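Local coordinates for protein serpin-ZX (Arabidopsis thaliana, PDB 3LE2) that inhibits the cysteine protease metacaspase-9 through cleavage of its reactive center loop and covalent binding, and limits programmed cell death promoted by the protease RD21A, at residues S95-A100 and K146-L151; A52-D57 and G305-T310. One frame throughout, in Å; residues are numbered along the deposited sequence.

From the N terminus, the chain first reaches A52-D57, where helix 54-63 begins. It then runs through strand 93-103, which carries S95-A100, and through helix 129-147 to the turn in K146-L151. There interaction 1 closes a mostly helical loop of 45 residues. The chain returns much later, in the loop between helices 291-296 and 316-319, where G305-T310 meets A52-D57. Interaction 2 thus closes a far longer loop of 247 residues, and interaction 1 lies wholly within it. The two contacts do not touch; their centres are about 29 Å apart. Interaction 1 ties helix 129-147 to strand 93-103, and interaction 2 ties helix 54-63 to the loop before helix 316-319.

Interaction 1 of 2, residues S95-A100 and K146-L151; sequences SVANGA and KETNGL
Ser-95 and Ala-97 of a strand meet Glu-147 and Thr-148 at the C-terminal end of a helix. Most of the contact is van der Waals packing. Ser-95 sets its OG anti to the backbone N (chi1 -175°), which carries the hydroxyl over to the helix end. Ser-95 OG lies 3.1 Å from Thr-148 CA and 3.6 Å from Thr-148 CG2. It is also near the carbonyl O of Glu-147, but the angle is poor for a hydrogen bond. The methyl of Ala-97 faces two groups on the helix side: its CB is 4.1 Å from Thr-148 CG2 and equally far from Glu-147 CB. Leu-151 adds a looser touch, with CD1 4.3 Å from CB of Ser-95.

The polar link runs through water. Water 1 accepts from the backbone N of Asn-98 at 3.0 Å and donates weakly to Glu-147 OE1 at 3.3 Å. A bend at chi2 (-68°) turns the Glu-147 carboxylate so that OE1 reaches this water.

The helix ends in a Schellman motif with Asn-149, at positive phi, as its C-prime residue. The same residues form a type I' turn from Thr-148 to Leu-151. Thr-148 OG1 is engaged by Ala-144 O and Ile-152 N, while CA, CB and the methyl face the strand.

Strand 93-103 pairs antiparallel with strand 167-176 and parallel with strand 123-127. All three belong to sheet A, the main serpin sheet, and helix 129-147 is helix F, which lies across its face. Leu-151 also touches Tyr-174, and Asn-98 reaches Val-42 and Ile-46 of helix 37-49.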
ATOM      1  N   SER A  95      11.915   1.870  -1.965  1.00 36.61           N
ATOM      2  CA  SER A  95      12.271   3.065  -2.698  1.00 34.25           C
ATOM      3  C   SER A  95      11.004   3.886  -2.929  1.00 38.30           C
ATOM      4  O   SER A  95       9.966   3.346  -3.326  1.00 37.52           O
ATOM      5  CB  SER A  95      12.938   2.688  -4.023  1.00 33.15           C
ATOM      6  OG  SER A  95      13.385   3.854  -4.680  1.00 47.81           O
ATOM      7  N   VAL A  96      11.093   5.184  -2.668  1.00 38.55           N
ATOM      8  CA  VAL A  96       9.937   6.069  -2.704  1.00 36.36           C
ATOM      9  C   VAL A  96      10.105   7.168  -3.749  1.00 43.73           C
ATOM     10  O   VAL A  96      11.187   7.733  -3.904  1.00 43.77           O
ATOM     11  CB  VAL A  96       9.742   6.753  -1.350  1.00 45.01           C
ATOM     12  CG1 VAL A  96       8.705   7.866  -1.463  1.00 41.36           C
ATOM     13  CG2 VAL A  96       9.374   5.732  -0.279  1.00 35.24           C
ATOM     14  N   ALA A  97       9.031   7.463  -4.467  1.00 41.40           N
ATOM     15  CA  ALA A  97       9.006   8.596  -5.375  1.00 36.37           C
ATOM     16  C   ALA A  97       7.836   9.479  -4.978  1.00 34.96           C
ATOM     17  O   ALA A  97       6.692   9.028  -4.921  1.00 33.40           O
ATOM     18  CB  ALA A  97       8.867   8.139  -6.820  1.00 31.12           C
ATOM     19  N   ASN A  98       8.126  10.744  -4.723  1.00 29.98           N
ATOM     20  CA  ASN A  98       7.117  11.637  -4.203  1.00 35.04           C
ATOM     21  C   ASN A  98       7.281  13.075  -4.700  1.00 27.47           C
ATOM     22  O   ASN A  98       8.263  13.754  -4.385  1.00 32.89           O
ATOM     23  CB  ASN A  98       7.142  11.566  -2.677  1.00 36.47           C
ATOM     24  CG  ASN A  98       5.949  12.204  -2.064  1.00 36.14           C
ATOM     25  OD1 ASN A  98       4.836  12.087  -2.580  1.00 41.77           O
ATOM     26  ND2 ASN A  98       6.162  12.914  -0.973  1.00 43.85           N
ATOM     27  N   GLY A  99       6.324  13.542  -5.492  1.00 30.24           N
ATOM     28  CA  GLY A  99       6.479  14.843  -6.121  1.00 26.85           C
ATOM     29  C   GLY A  99       5.191  15.527  -6.525  1.00 32.14           C
ATOM     30  O   GLY A  99       4.150  14.883  -6.691  1.00 30.83           O
ATOM     31  N   ALA A 100       5.270  16.848  -6.677  1.00 30.62           N
ATOM     32  CA  ALA A 100       4.152  17.643  -7.156  1.00 31.38           C
ATOM     33  C   ALA A 100       4.577  18.521  -8.331  1.00 28.14           C
ATOM     34  O   ALA A 100       5.654  19.102  -8.332  1.00 31.00           O
ATOM     35  CB  ALA A 100       3.605  18.505  -6.027  1.00 37.74           C
ATOM     36  N   LYS A 146      14.237   7.697 -11.977  1.00 39.17           N
ATOM     37  CA  LYS A 146      15.487   8.138 -11.372  1.00 42.79           C
ATOM     38  C   LYS A 146      15.440   8.001  -9.849  1.00 48.70           C
ATOM     39  O   LYS A 146      16.413   7.571  -9.230  1.00 51.86           O
ATOM     40  CB  LYS A 146      15.793   9.587 -11.773  1.00 52.82           C
ATOM     41  CG  LYS A 146      17.135  10.122 -11.269  1.00 58.53           C
ATOM     42  CD  LYS A 146      17.373  11.555 -11.747  1.00 77.53           C
ATOM     43  CE  LYS A 146      18.719  12.098 -11.265  1.00 87.77           C
ATOM     44  NZ  LYS A 146      18.973  13.502 -11.712  1.00 71.14           N
ATOM     45  N   GLU A 147      14.304   8.359  -9.254  1.00 45.85           N
ATOM     46  CA  GLU A 147      14.154   8.319  -7.803  1.00 41.94           C
ATOM     47  C   GLU A 147      14.146   6.887  -7.284  1.00 53.42           C
ATOM     48  O   GLU A 147      14.599   6.627  -6.170  1.00 54.29           O
ATOM     49  CB  GLU A 147      12.878   9.040  -7.356  1.00 33.74           C
ATOM     50  CG  GLU A 147      12.962  10.555  -7.388  1.00 43.04           C
ATOM     51  CD  GLU A 147      13.926  11.123  -6.349  1.00 57.18           C
ATOM     52  OE1 GLU A 147      13.755  10.836  -5.142  1.00 50.12           O
ATOM     53  OE2 GLU A 147      14.851  11.871  -6.739  1.00 49.62           O
ATOM     54  N   THR A 148      13.628   5.959  -8.085  1.00 48.63           N
ATOM     55  CA  THR A 148      13.550   4.562  -7.660  1.00 44.42           C
ATOM     56  C   THR A 148      14.609   3.694  -8.322  1.00 48.43           C
ATOM     57  O   THR A 148      14.403   2.493  -8.503  1.00 50.71           O
ATOM     58  CB  THR A 148      12.170   3.932  -7.955  1.00 52.22           C
ATOM     59  OG1 THR A 148      11.947   3.888  -9.372  1.00 46.18           O
ATOM     60  CG2 THR A 148      11.042   4.711  -7.252  1.00 44.66           C
ATOM     61  N   ASN A 149      15.726   4.306  -8.705  1.00 50.85           N
ATOM     62  CA  ASN A 149      16.844   3.555  -9.269  1.00 52.07           C
ATOM     63  C   ASN A 149      16.390   2.607 -10.380  1.00 47.59           C
ATOM     64  O   ASN A 149      16.879   1.486 -10.492  1.00 43.89           O
ATOM     65  CB  ASN A 149      17.547   2.755  -8.168  1.00 49.09           C
ATOM     66  CG  ASN A 149      17.710   3.550  -6.882  1.00 68.55           C
ATOM     67  OD1 ASN A 149      18.407   4.567  -6.861  1.00 66.23           O
ATOM     68  ND2 ASN A 149      17.059   3.093  -5.800  1.00 65.28           N
ATOM     69  N   GLY A 150      15.433   3.049 -11.184  1.00 50.58           N
ATOM     70  CA  GLY A 150      14.952   2.247 -12.297  1.00 50.79           C
ATOM     71  C   GLY A 150      13.927   1.180 -11.943  1.00 49.38           C
ATOM     72  O   GLY A 150      13.467   0.446 -12.815  1.00 48.25           O
ATOM     73  N   LEU A 151      13.556   1.089 -10.669  1.00 51.80           N
ATOM     74  CA  LEU A 151      12.653   0.028 -10.232  1.00 56.69           C
ATOM     75  C   LEU A 151      11.223   0.275 -10.721  1.00 55.14           C
ATOM     76  O   LEU A 151      10.559  -0.628 -11.246  1.00 50.48           O
ATOM     77  CB  LEU A 151      12.718  -0.131  -8.709  1.00 46.70           C
ATOM     78  CG  LEU A 151      14.119  -0.536  -8.205  1.00 58.43           C
ATOM     79  CD1 LEU A 151      14.307  -0.422  -6.653  1.00 45.20           C
ATOM     80  CD2 LEU A 151      14.469  -1.933  -8.714  1.00 39.44           C
TER
HETATM   81  O   HOH W   1      10.789  11.860  -3.975  1.00 44.74           O

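Interaction 2 of 2, residues A52-D57 and G305-T310; sequences AGATKD and GEEGLT
The N-terminal end of helix 54-63 is the fold element here, with Gly-53 at its N-cap. The loop before helix 316-319 packs against it, mainly through Glu-307. This side chain brings its carboxylate to the first turn. Glu-307 OE1 accepts a weak hydrogen bond from Ala-54 N at 3.1 Å, with an N-H...O angle of 129°. Glu-307 OE1 is also 3.7 Å from Ala-54 CB. Glu-307 reaches this place through a bend at chi2 (-71°).

Thr-55 and Glu-307 run past each other in opposite directions, with their CB atoms 4.1 Å apart. Thr-55 also turns its methyl to Leu-309, with Thr-55 CG2 4.4 Å from Leu-309 CD2. Leu-309 packs further on Ser-51 and Val-324. Gly-308 has a positive phi (98°), a backbone shape that suits glycine.

The hydrogen bond is weak, and Glu-307 also touches a crystal neighbour, so its exact pose should be read with care. A carboxylate beside a helix N-terminus lies at the positive end of the helix dipole. This would probably stabilise the charged form of Glu-307.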
ATOM      1  N   ALA A  52      -6.856  25.299   3.361  1.00 48.16           N
ATOM      2  CA  ALA A  52      -7.474  25.762   4.596  1.00 57.16           C
ATOM      3  C   ALA A  52      -8.993  25.740   4.517  1.00 51.62           C
ATOM      4  O   ALA A  52      -9.584  25.392   3.488  1.00 51.11           O
ATOM      5  CB  ALA A  52      -6.980  27.151   4.955  1.00 58.59           C
ATOM      6  N   GLY A  53      -9.625  26.116   5.618  1.00 49.89           N
ATOM      7  CA  GLY A  53     -11.070  26.170   5.653  1.00 50.83           C
ATOM      8  C   GLY A  53     -11.650  24.778   5.570  1.00 45.26           C
ATOM      9  O   GLY A  53     -11.047  23.820   6.042  1.00 45.77           O
ATOM     10  N   ALA A  54     -12.822  24.674   4.955  1.00 44.91           N
ATOM     11  CA  ALA A  54     -13.553  23.419   4.895  1.00 46.50           C
ATOM     12  C   ALA A  54     -12.753  22.336   4.175  1.00 49.92           C
ATOM     13  O   ALA A  54     -13.025  21.145   4.336  1.00 45.82           O
ATOM     14  CB  ALA A  54     -14.903  23.627   4.230  1.00 39.63           C
ATOM     15  N   THR A  55     -11.763  22.749   3.391  1.00 45.89           N
ATOM     16  CA  THR A  55     -10.922  21.791   2.691  1.00 46.40           C
ATOM     17  C   THR A  55      -9.904  21.173   3.640  1.00 44.62           C
ATOM     18  O   THR A  55      -9.819  19.942   3.755  1.00 44.60           O
ATOM     19  CB  THR A  55     -10.228  22.416   1.453  1.00 53.24           C
ATOM     20  OG1 THR A  55     -11.226  22.794   0.503  1.00 45.14           O
ATOM     21  CG2 THR A  55      -9.284  21.415   0.787  1.00 37.98           C
ATOM     22  N   LYS A  56      -9.133  22.013   4.322  1.00 39.03           N
ATOM     23  CA  LYS A  56      -8.211  21.493   5.320  1.00 46.50           C
ATOM     24  C   LYS A  56      -8.967  20.548   6.267  1.00 51.29           C
ATOM     25  O   LYS A  56      -8.518  19.429   6.548  1.00 43.49           O
ATOM     26  CB  LYS A  56      -7.549  22.629   6.097  1.00 48.35           C
ATOM     27  CG  LYS A  56      -6.352  22.198   6.931  1.00 42.73           C
ATOM     28  CD  LYS A  56      -5.689  23.379   7.638  1.00 43.37           C
ATOM     29  CE  LYS A  56      -6.665  24.083   8.582  1.00 66.07           C
ATOM     30  NZ  LYS A  56      -5.989  25.052   9.491  1.00 68.49           N
ATOM     31  N   ASP A  57     -10.135  20.991   6.730  1.00 48.23           N
ATOM     32  CA  ASP A  57     -10.910  20.227   7.703  1.00 46.27           C
ATOM     33  C   ASP A  57     -11.378  18.893   7.163  1.00 42.64           C
ATOM     34  O   ASP A  57     -11.356  17.885   7.870  1.00 48.06           O
ATOM     35  CB  ASP A  57     -12.113  21.027   8.184  1.00 44.31           C
ATOM     36  CG  ASP A  57     -11.717  22.189   9.057  1.00 52.31           C
ATOM     37  OD1 ASP A  57     -10.642  22.105   9.695  1.00 62.03           O
ATOM     38  OD2 ASP A  57     -12.476  23.181   9.101  1.00 56.42           O
ATOM     39  N   GLY A 305     -13.136  23.207  -7.432  1.00 67.34           N
ATOM     40  CA  GLY A 305     -12.694  24.586  -7.469  1.00 65.97           C
ATOM     41  C   GLY A 305     -13.319  25.361  -6.333  1.00 67.94           C
ATOM     42  O   GLY A 305     -12.822  26.414  -5.941  1.00 74.29           O
ATOM     43  N   GLU A 306     -14.408  24.817  -5.795  1.00 73.35           N
ATOM     44  CA  GLU A 306     -15.213  25.505  -4.787  1.00 66.54           C
ATOM     45  C   GLU A 306     -14.379  26.221  -3.721  1.00 68.18           C
ATOM     46  O   GLU A 306     -14.358  27.446  -3.668  1.00 72.82           O
ATOM     47  CB  GLU A 306     -16.209  24.545  -4.129  1.00 69.51           C
ATOM     48  CG  GLU A 306     -16.922  25.161  -2.926  1.00 76.17           C
ATOM     49  CD  GLU A 306     -17.805  24.175  -2.185  1.00 68.69           C
ATOM     50  OE1 GLU A 306     -18.451  23.334  -2.853  1.00 57.64           O
ATOM     51  OE2 GLU A 306     -17.850  24.251  -0.934  1.00 60.99           O
ATOM     52  N   GLU A 307     -13.711  25.458  -2.863  1.00 69.74           N
ATOM     53  CA  GLU A 307     -12.816  26.041  -1.867  1.00 75.05           C
ATOM     54  C   GLU A 307     -11.492  26.409  -2.522  1.00 78.09           C
ATOM     55  O   GLU A 307     -11.142  27.586  -2.660  1.00 71.25           O
ATOM     56  CB  GLU A 307     -12.551  25.047  -0.729  1.00 77.37           C
ATOM     57  CG  GLU A 307     -13.622  24.976   0.343  1.00 56.88           C
ATOM     58  CD  GLU A 307     -13.646  26.214   1.202  1.00 67.41           C
ATOM     59  OE1 GLU A 307     -13.054  26.177   2.300  1.00 73.47           O
ATOM     60  OE2 GLU A 307     -14.248  27.223   0.777  1.00 70.41           O
ATOM     61  N   GLY A 308     -10.757  25.381  -2.925  1.00 82.26           N
ATOM     62  CA  GLY A 308      -9.462  25.578  -3.537  1.00 80.53           C
ATOM     63  C   GLY A 308      -8.323  25.409  -2.551  1.00 76.99           C
ATOM     64  O   GLY A 308      -8.518  25.128  -1.360  1.00 66.83           O
ATOM     65  N   LEU A 309      -7.118  25.594  -3.074  1.00 72.03           N
ATOM     66  CA  LEU A 309      -5.900  25.428  -2.308  1.00 59.22           C
ATOM     67  C   LEU A 309      -5.199  26.775  -2.249  1.00 62.48           C
ATOM     68  O   LEU A 309      -4.316  27.088  -3.061  1.00 54.14           O
ATOM     69  CB  LEU A 309      -5.028  24.369  -2.973  1.00 62.64           C
ATOM     70  CG  LEU A 309      -5.785  23.056  -3.188  1.00 51.03           C
ATOM     71  CD1 LEU A 309      -5.139  22.218  -4.272  1.00 46.82           C
ATOM     72  CD2 LEU A 309      -5.871  22.294  -1.873  1.00 50.77           C
ATOM     73  N   THR A 310      -5.621  27.571  -1.273  1.00 59.19           N
ATOM     74  CA  THR A 310      -5.209  28.960  -1.165  1.00 63.92           C
ATOM     75  C   THR A 310      -3.880  29.114  -0.435  1.00 64.51           C
ATOM     76  O   THR A 310      -3.283  30.189  -0.442  1.00 72.65           O
ATOM     77  CB  THR A 310      -6.300  29.792  -0.465  1.00 67.83           C
ATOM     78  OG1 THR A 310      -6.681  29.154   0.763  1.00 59.50           O
ATOM     79  CG2 THR A 310      -7.526  29.906  -1.363  1.00 62.27           C
TER